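Local coordinates for metal cation efflux system protein CzcD (Cupriavidus metallidurans, PDB 6VD9), which mediates low-level metal-ion resistance, probably by exporting cations to the periplasm, binds and transports zinc, and regulates the Czc system, here represented by its cytoplasmic C-terminal domain, at residues Val3-Glu9 / Phe21-Ile26; Leu36-Asn42 / Val69-Leu75. All blocks are in the same frame, centred on the assembly; numbering follows the deposited sequence.

How the contacts relate
The two contacts meet on one sheet: strand 18-28, which supplies contact 1, runs antiparallel beside strand 34-42, whose other edge pairs with strand 68-74 in contact 2. Contact 1 lies near the surface, where the start of helix 5-13 lays methyl and methylene groups on Phe-21, Leu-24 and Ile-26, with no hydrogen bond across. Contact 2 is buried, a parallel strand pair with a regular ladder of backbone bonds, a polar metal-binding face and an apolar face against the helices, and the second subunit packs against it. Nickel connects them. His-22 comes from a strand of contact 1, while His-39 and Glu-74 belong to contact 2, and all three nickel-bound waters are common to both.

Contact 1 of 2, residues Val3-Glu9 / Phe21-Ile26; sequences VDLAEVE and FHDLHI. With NI (nickel (II) ion), chain E.
Val-3, just ahead of helix 5-13, brings CG2 within 4.2 Å of Ile-26 CD1, a loose methyl contact. Asp-4 then caps the helix from the N-cap position, its OD1 accepting a weak bond from Ala-6 N. Leu-5 and Leu-24 run past one another head to tail and meet at Leu-5 CD1 and Leu-24 CD2, 3.6 Å apart. Val-8 and Ile-26 reach for each other tip to tip: Ile-26 CG1 lies anti to its carbonyl carbon (chi1 -53°) and, with the chain extended beyond it, sends CD1 to within 3.9 Å of Val-8 CG1. Here the first helix of the ferredoxin-like αββαβ domain of CDF transporters lies on its first strand; the axes of residues 5-9 and 21-26 pass 10.9 Å apart, with 134° between their directions. Val-8 also touches Phe-64 of helix 53-64. A beta bulge at Asp-23, whose backbone is in the left-handed region, lets Phe-21 and Leu-24 both face the helix although three residues apart. Glu-9 crosses the Phe-21 ring at about a right angle, using its aliphatic part: Glu-9 CG is 3.6 Å from Phe-21 CZ. Between Phe-21 and Leu-24, His-22 coordinates nickel through NE2 at 2.3 Å, while Asp-23 OD2 accepts a 2.6 Å hydrogen bond from metal-bound water 1.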
loop_
_atom_site.group_PDB
_atom_site.type_symbol
_atom_site.label_atom_id
_atom_site.label_comp_id
_atom_site.label_asym_id
_atom_site.label_seq_id
_atom_site.Cartn_x
_atom_site.Cartn_y
_atom_site.Cartn_z
ATOM N N VAL A 3 12.796 -9.170 13.771
ATOM C CA VAL A 3 12.958 -8.328 12.541
ATOM C C VAL A 3 13.987 -7.218 12.805
ATOM O O VAL A 3 13.700 -6.319 13.600
ATOM C CB VAL A 3 11.615 -7.714 12.085
ATOM C CG1 VAL A 3 10.933 -6.904 13.181
ATOM C CG2 VAL A 3 11.801 -6.860 10.842
ATOM N N ASP A 4 15.119 -7.254 12.107
ATOM C CA ASP A 4 16.159 -6.193 12.134
ATOM C C ASP A 4 15.722 -5.052 11.193
ATOM O O ASP A 4 15.901 -5.203 9.980
ATOM C CB ASP A 4 17.536 -6.755 11.753
ATOM C CG ASP A 4 18.686 -5.771 11.920
ATOM O OD1 ASP A 4 18.418 -4.554 12.061
ATOM O OD2 ASP A 4 19.852 -6.229 11.909
ATOM N N LEU A 5 15.268 -3.934 11.755
ATOM C CA LEU A 5 14.693 -2.781 11.004
ATOM C C LEU A 5 15.746 -2.232 10.027
ATOM O O LEU A 5 15.352 -1.834 8.947
ATOM C CB LEU A 5 14.207 -1.719 11.994
ATOM C CG LEU A 5 13.645 -0.412 11.421
ATOM C CD1 LEU A 5 12.516 -0.688 10.422
ATOM C CD2 LEU A 5 13.157 0.500 12.550
ATOM N N ALA A 6 17.036 -2.231 10.370
ATOM C CA ALA A 6 18.113 -1.736 9.468
ATOM C C ALA A 6 18.203 -2.557 8.188
ATOM O O ALA A 6 18.398 -1.962 7.156
ATOM C CB ALA A 6 19.451 -1.699 10.159
ATOM N N GLU A 7 18.149 -3.891 8.288
ATOM C CA GLU A 7 18.247 -4.780 7.130
ATOM C C GLU A 7 16.999 -4.517 6.300
ATOM O O GLU A 7 17.144 -4.558 5.114
ATOM C CB GLU A 7 18.331 -6.260 7.514
ATOM C CG GLU A 7 19.738 -6.792 7.724
ATOM C CD GLU A 7 20.746 -6.406 6.667
ATOM O OE1 GLU A 7 20.537 -6.769 5.501
ATOM O OE2 GLU A 7 21.720 -5.724 7.025
ATOM N N VAL A 8 15.834 -4.338 6.930
ATOM C CA VAL A 8 14.563 -4.124 6.171
ATOM C C VAL A 8 14.751 -2.855 5.329
ATOM O O VAL A 8 14.564 -2.918 4.126
ATOM C CB VAL A 8 13.316 -4.062 7.074
ATOM C CG1 VAL A 8 12.067 -3.735 6.269
ATOM C CG2 VAL A 8 13.135 -5.355 7.874
ATOM N N GLU A 9 15.182 -1.757 5.948
ATOM C CA GLU A 9 15.459 -0.474 5.234
ATOM C C GLU A 9 16.456 -0.711 4.100
ATOM O O GLU A 9 16.204 -0.278 2.953
ATOM C CB GLU A 9 15.977 0.579 6.228
ATOM C CG GLU A 9 14.995 0.887 7.349
ATOM C CD GLU A 9 15.667 1.619 8.496
ATOM O OE1 GLU A 9 16.914 1.503 8.599
ATOM O OE2 GLU A 9 14.953 2.322 9.224
ATOM N N PHE A 21 11.974 5.777 0.533
ATOM C CA PHE A 21 10.740 5.343 1.222
ATOM C C PHE A 21 10.532 6.205 2.446
ATOM O O PHE A 21 11.484 6.812 2.935
ATOM C CB PHE A 21 10.851 3.855 1.548
ATOM C CG PHE A 21 11.767 3.561 2.704
ATOM C CD1 PHE A 21 11.259 3.449 3.960
ATOM C CD2 PHE A 21 13.113 3.268 2.504
ATOM C CE1 PHE A 21 12.111 3.235 5.035
ATOM C CE2 PHE A 21 13.946 2.991 3.576
ATOM C CZ PHE A 21 13.434 2.947 4.824
ATOM N N HIS A 22 9.332 6.207 2.985
ATOM C CA HIS A 22 9.066 6.887 4.275
ATOM C C HIS A 22 7.907 6.154 4.914
ATOM O O HIS A 22 7.281 5.296 4.221
ATOM C CB HIS A 22 8.790 8.374 4.047
ATOM C CG HIS A 22 7.706 8.639 3.067
ATOM N ND1 HIS A 22 7.945 8.720 1.679
ATOM C CD2 HIS A 22 6.394 8.882 3.238
ATOM C CE1 HIS A 22 6.803 8.973 1.071
ATOM N NE2 HIS A 22 5.854 9.081 1.987
ATOM N N ASP A 23 7.595 6.533 6.147
ATOM C CA ASP A 23 6.421 6.016 6.908
ATOM C C ASP A 23 6.456 4.471 6.914
ATOM O O ASP A 23 5.384 3.846 6.701
ATOM C CB ASP A 23 5.092 6.518 6.324
ATOM C CG ASP A 23 4.889 8.034 6.268
ATOM O OD1 ASP A 23 5.779 8.750 6.656
ATOM O OD2 ASP A 23 3.830 8.469 5.772
ATOM N N LEU A 24 7.630 3.871 7.129
ATOM C CA LEU A 24 7.765 2.412 7.332
ATOM C C LEU A 24 7.260 2.120 8.736
ATOM O O LEU A 24 7.803 2.737 9.702
ATOM C CB LEU A 24 9.221 1.959 7.160
ATOM C CG LEU A 24 9.526 0.507 7.470
ATOM C CD1 LEU A 24 8.745 -0.444 6.522
ATOM C CD2 LEU A 24 11.011 0.248 7.295
ATOM N N HIS A 25 6.269 1.270 8.851
ATOM C CA HIS A 25 5.768 0.773 10.160
ATOM C C HIS A 25 5.754 -0.749 10.173
ATOM O O HIS A 25 5.283 -1.380 9.214
ATOM C CB HIS A 25 4.393 1.344 10.502
ATOM C CG HIS A 25 4.313 2.827 10.442
ATOM N ND1 HIS A 25 4.693 3.641 11.498
ATOM C CD2 HIS A 25 3.809 3.649 9.495
ATOM C CE1 HIS A 25 4.477 4.899 11.170
ATOM N NE2 HIS A 25 3.912 4.928 9.970
ATOM N N ILE A 26 6.292 -1.329 11.240
ATOM C CA ILE A 26 6.382 -2.807 11.359
ATOM C C ILE A 26 5.991 -3.106 12.804
ATOM O O ILE A 26 6.592 -2.522 13.741
ATOM C CB ILE A 26 7.761 -3.388 10.976
ATOM C CG1 ILE A 26 8.285 -2.969 9.603
ATOM C CG2 ILE A 26 7.714 -4.908 11.060
ATOM C CD1 ILE A 26 9.651 -3.563 9.293
HETATM NI NI NI E . 3.594 9.150 1.458
HETATM O O HOH W 1 3.117 9.915 3.784
HETATM O O HOH W 2 1.855 9.657 0.904
HETATM O O HOH W 3 4.084 11.225 0.715
#

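Contact 2 of 2, residues Leu36-Asn42 / Val69-Leu75; sequences LTVHVVN and VTIQFEL. With NI (nickel (II) ion), chain E.
His-39 and Glu-74 meet with ring and carboxylate planes 83° apart, nearly perpendicular. Glu-74 CG stands anti to its carbonyl carbon (chi1 -48°), and the extended chain beyond it carries OE2 to the edge of the His-39 ring, almost in its plane; the bond from His-39 ND1 to Glu-74 OE2 measures 2.9 Å. The same OE2 binds nickel at 2.0 Å. Glu-74 OE1 stays 3.1 Å from the metal, so the carboxylate coordinates through one oxygen. That second oxygen accepts a hydrogen bond from nickel-bound water 3. His-39 ND1 also faces nickel, at a long 2.7 Å with the metal well off the ring plane; His-22 NE2 and three waters complete the site.

Gln-72 approaches the same ring with its amide, turned 50° from the ring plane, and Gln-72 NE2 comes 3.3 Å from His-39 CE1; Gln-72 OE1 accepts from Ile-71 N of the second subunit. On the other side of the sheet Val-40 and Phe-73 run alongside one another, with Val-40 CB 3.6 Å from Phe-73 CD1. Ile-71 CG2 covers one face of the Phe-73 ring, away from its centre, and Leu-53 and Pro-48 close in from the helices of the beta-alpha-beta crossover that joins these parallel strands. Six backbone hydrogen bonds run from Thr-70 N to Asn-42 N; the one from Val-40 N to Gln-72 O is 2.7 Å and almost straight.

Since His-39 NE2 hydrogen-bonds to Val-69 O and Thr-70 OG1 of the second subunit, one imidazole connects the metal site with the dimer interface. The close approach of ND1 to the carboxylate and its long, off-plane reach to nickel suggest that ND1 is divided between these two roles, with His-39 probably a weak ligand.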
loop_
_atom_site.group_PDB
_atom_site.type_symbol
_atom_site.label_atom_id
_atom_site.label_comp_id
_atom_site.label_asym_id
_atom_site.label_seq_id
_atom_site.Cartn_x
_atom_site.Cartn_y
_atom_site.Cartn_z
ATOM N N LEU A 36 3.415 -4.948 8.064
ATOM C CA LEU A 36 4.316 -3.873 7.574
ATOM C C LEU A 36 3.493 -2.947 6.699
ATOM O O LEU A 36 2.749 -3.454 5.854
ATOM C CB LEU A 36 5.464 -4.479 6.773
ATOM C CG LEU A 36 6.465 -3.490 6.164
ATOM C CD1 LEU A 36 7.845 -4.107 6.012
ATOM C CD2 LEU A 36 5.991 -2.998 4.810
ATOM N N THR A 37 3.672 -1.639 6.863
ATOM C CA THR A 37 3.180 -0.686 5.839
ATOM C C THR A 37 4.373 0.184 5.482
ATOM O O THR A 37 5.205 0.448 6.376
ATOM C CB THR A 37 1.963 0.126 6.292
ATOM O OG1 THR A 37 2.370 0.912 7.401
ATOM C CG2 THR A 37 0.804 -0.751 6.733
ATOM N N VAL A 38 4.384 0.668 4.252
ATOM C CA VAL A 38 5.466 1.573 3.815
ATOM C C VAL A 38 4.992 2.363 2.606
ATOM O O VAL A 38 4.140 1.872 1.860
ATOM C CB VAL A 38 6.788 0.818 3.588
ATOM C CG1 VAL A 38 6.740 -0.140 2.408
ATOM C CG2 VAL A 38 7.960 1.782 3.489
ATOM N N HIS A 39 5.473 3.601 2.499
ATOM C CA HIS A 39 5.304 4.454 1.297
ATOM C C HIS A 39 6.608 4.483 0.484
ATOM O O HIS A 39 7.629 4.961 0.991
ATOM C CB HIS A 39 4.795 5.843 1.658
ATOM C CG HIS A 39 3.433 5.839 2.262
ATOM N ND1 HIS A 39 2.491 6.786 1.931
ATOM C CD2 HIS A 39 2.863 5.063 3.213
ATOM C CE1 HIS A 39 1.396 6.575 2.640
ATOM N NE2 HIS A 39 1.592 5.527 3.416
ATOM N N VAL A 40 6.567 4.016 -0.753
ATOM C CA VAL A 40 7.785 3.908 -1.605
ATOM C C VAL A 40 7.708 4.950 -2.716
ATOM O O VAL A 40 6.654 5.045 -3.417
ATOM C CB VAL A 40 7.961 2.493 -2.165
ATOM C CG1 VAL A 40 9.048 2.436 -3.215
ATOM C CG2 VAL A 40 8.227 1.508 -1.031
ATOM N N VAL A 41 8.794 5.696 -2.911
ATOM C CA VAL A 41 8.902 6.575 -4.106
ATOM C C VAL A 41 9.634 5.739 -5.155
ATOM O O VAL A 41 10.790 5.352 -4.906
ATOM C CB VAL A 41 9.605 7.894 -3.768
ATOM C CG1 VAL A 41 9.771 8.754 -5.018
ATOM C CG2 VAL A 41 8.868 8.646 -2.661
ATOM N N ASN A 42 8.972 5.395 -6.262
ATOM C CA ASN A 42 9.594 4.535 -7.303
ATOM C C ASN A 42 10.300 5.468 -8.284
ATOM O O ASN A 42 9.923 6.657 -8.324
ATOM C CB ASN A 42 8.581 3.629 -7.991
ATOM C CG ASN A 42 7.446 4.406 -8.622
ATOM O OD1 ASN A 42 7.473 4.650 -9.841
ATOM N ND2 ASN A 42 6.440 4.749 -7.842
ATOM N N VAL A 69 1.521 -7.318 4.250
ATOM C CA VAL A 69 2.193 -6.114 3.680
ATOM C C VAL A 69 1.191 -5.198 2.973
ATOM O O VAL A 69 0.304 -5.676 2.253
ATOM C CB VAL A 69 3.311 -6.590 2.741
ATOM C CG1 VAL A 69 3.851 -5.506 1.839
ATOM C CG2 VAL A 69 4.437 -7.237 3.526
ATOM N N THR A 70 1.392 -3.889 3.115
ATOM C CA THR A 70 0.665 -2.874 2.310
ATOM C C THR A 70 1.703 -1.844 1.903
ATOM O O THR A 70 2.283 -1.184 2.790
ATOM C CB THR A 70 -0.522 -2.236 3.044
ATOM O OG1 THR A 70 -1.312 -3.297 3.591
ATOM C CG2 THR A 70 -1.387 -1.403 2.123
ATOM N N ILE A 71 1.979 -1.794 0.625
ATOM C CA ILE A 71 3.039 -0.943 0.035
ATOM C C ILE A 71 2.349 0.048 -0.897
ATOM O O ILE A 71 1.688 -0.405 -1.867
ATOM C CB ILE A 71 4.107 -1.772 -0.679
ATOM C CG1 ILE A 71 4.803 -2.697 0.314
ATOM C CG2 ILE A 71 5.068 -0.840 -1.431
ATOM C CD1 ILE A 71 5.611 -3.825 -0.321
ATOM N N GLN A 72 2.474 1.341 -0.614
ATOM C CA GLN A 72 1.954 2.403 -1.505
ATOM C C GLN A 72 3.114 3.017 -2.280
ATOM O O GLN A 72 4.149 3.223 -1.698
ATOM C CB GLN A 72 1.212 3.449 -0.682
ATOM C CG GLN A 72 0.704 4.651 -1.455
ATOM C CD GLN A 72 -0.105 5.550 -0.535
ATOM O OE1 GLN A 72 -1.028 5.108 0.134
ATOM N NE2 GLN A 72 0.210 6.836 -0.459
ATOM N N PHE A 73 2.925 3.248 -3.570
ATOM C CA PHE A 73 3.935 3.926 -4.417
ATOM C C PHE A 73 3.508 5.355 -4.754
ATOM O O PHE A 73 2.320 5.570 -5.122
ATOM C CB PHE A 73 4.154 3.110 -5.672
ATOM C CG PHE A 73 4.665 1.722 -5.433
ATOM C CD1 PHE A 73 5.987 1.518 -5.068
ATOM C CD2 PHE A 73 3.857 0.610 -5.665
ATOM C CE1 PHE A 73 6.481 0.230 -4.964
ATOM C CE2 PHE A 73 4.342 -0.673 -5.494
ATOM C CZ PHE A 73 5.655 -0.859 -5.112
ATOM N N GLU A 74 4.482 6.273 -4.705
ATOM C CA GLU A 74 4.352 7.708 -5.089
ATOM C C GLU A 74 5.506 8.061 -6.040
ATOM O O GLU A 74 6.507 7.331 -6.064
ATOM C CB GLU A 74 4.416 8.609 -3.857
ATOM C CG GLU A 74 3.522 8.174 -2.718
ATOM C CD GLU A 74 3.926 8.784 -1.384
ATOM O OE1 GLU A 74 4.849 9.640 -1.377
ATOM O OE2 GLU A 74 3.353 8.374 -0.344
ATOM N N LEU A 75 5.406 9.144 -6.817
ATOM C CA LEU A 75 6.590 9.643 -7.588
ATOM C C LEU A 75 7.294 10.758 -6.805
ATOM O O LEU A 75 8.493 11.031 -7.055
ATOM C CB LEU A 75 6.133 10.100 -8.979
ATOM C CG LEU A 75 5.568 8.968 -9.840
ATOM C CD1 LEU A 75 4.832 9.471 -11.071
ATOM C CD2 LEU A 75 6.675 8.008 -10.234
ATOM O OXT LEU A 75 6.701 11.380 -5.922
HETATM NI NI NI E . 3.594 9.150 1.458
HETATM O O HOH W 4 -0.048 -4.228 5.961
HETATM O O HOH W 5 10.165 9.553 -8.627
HETATM O O HOH W 3 4.084 11.225 0.715
HETATM O O HOH W 1 3.117 9.915 3.784
HETATM O O HOH W 2 1.855 9.657 0.904
#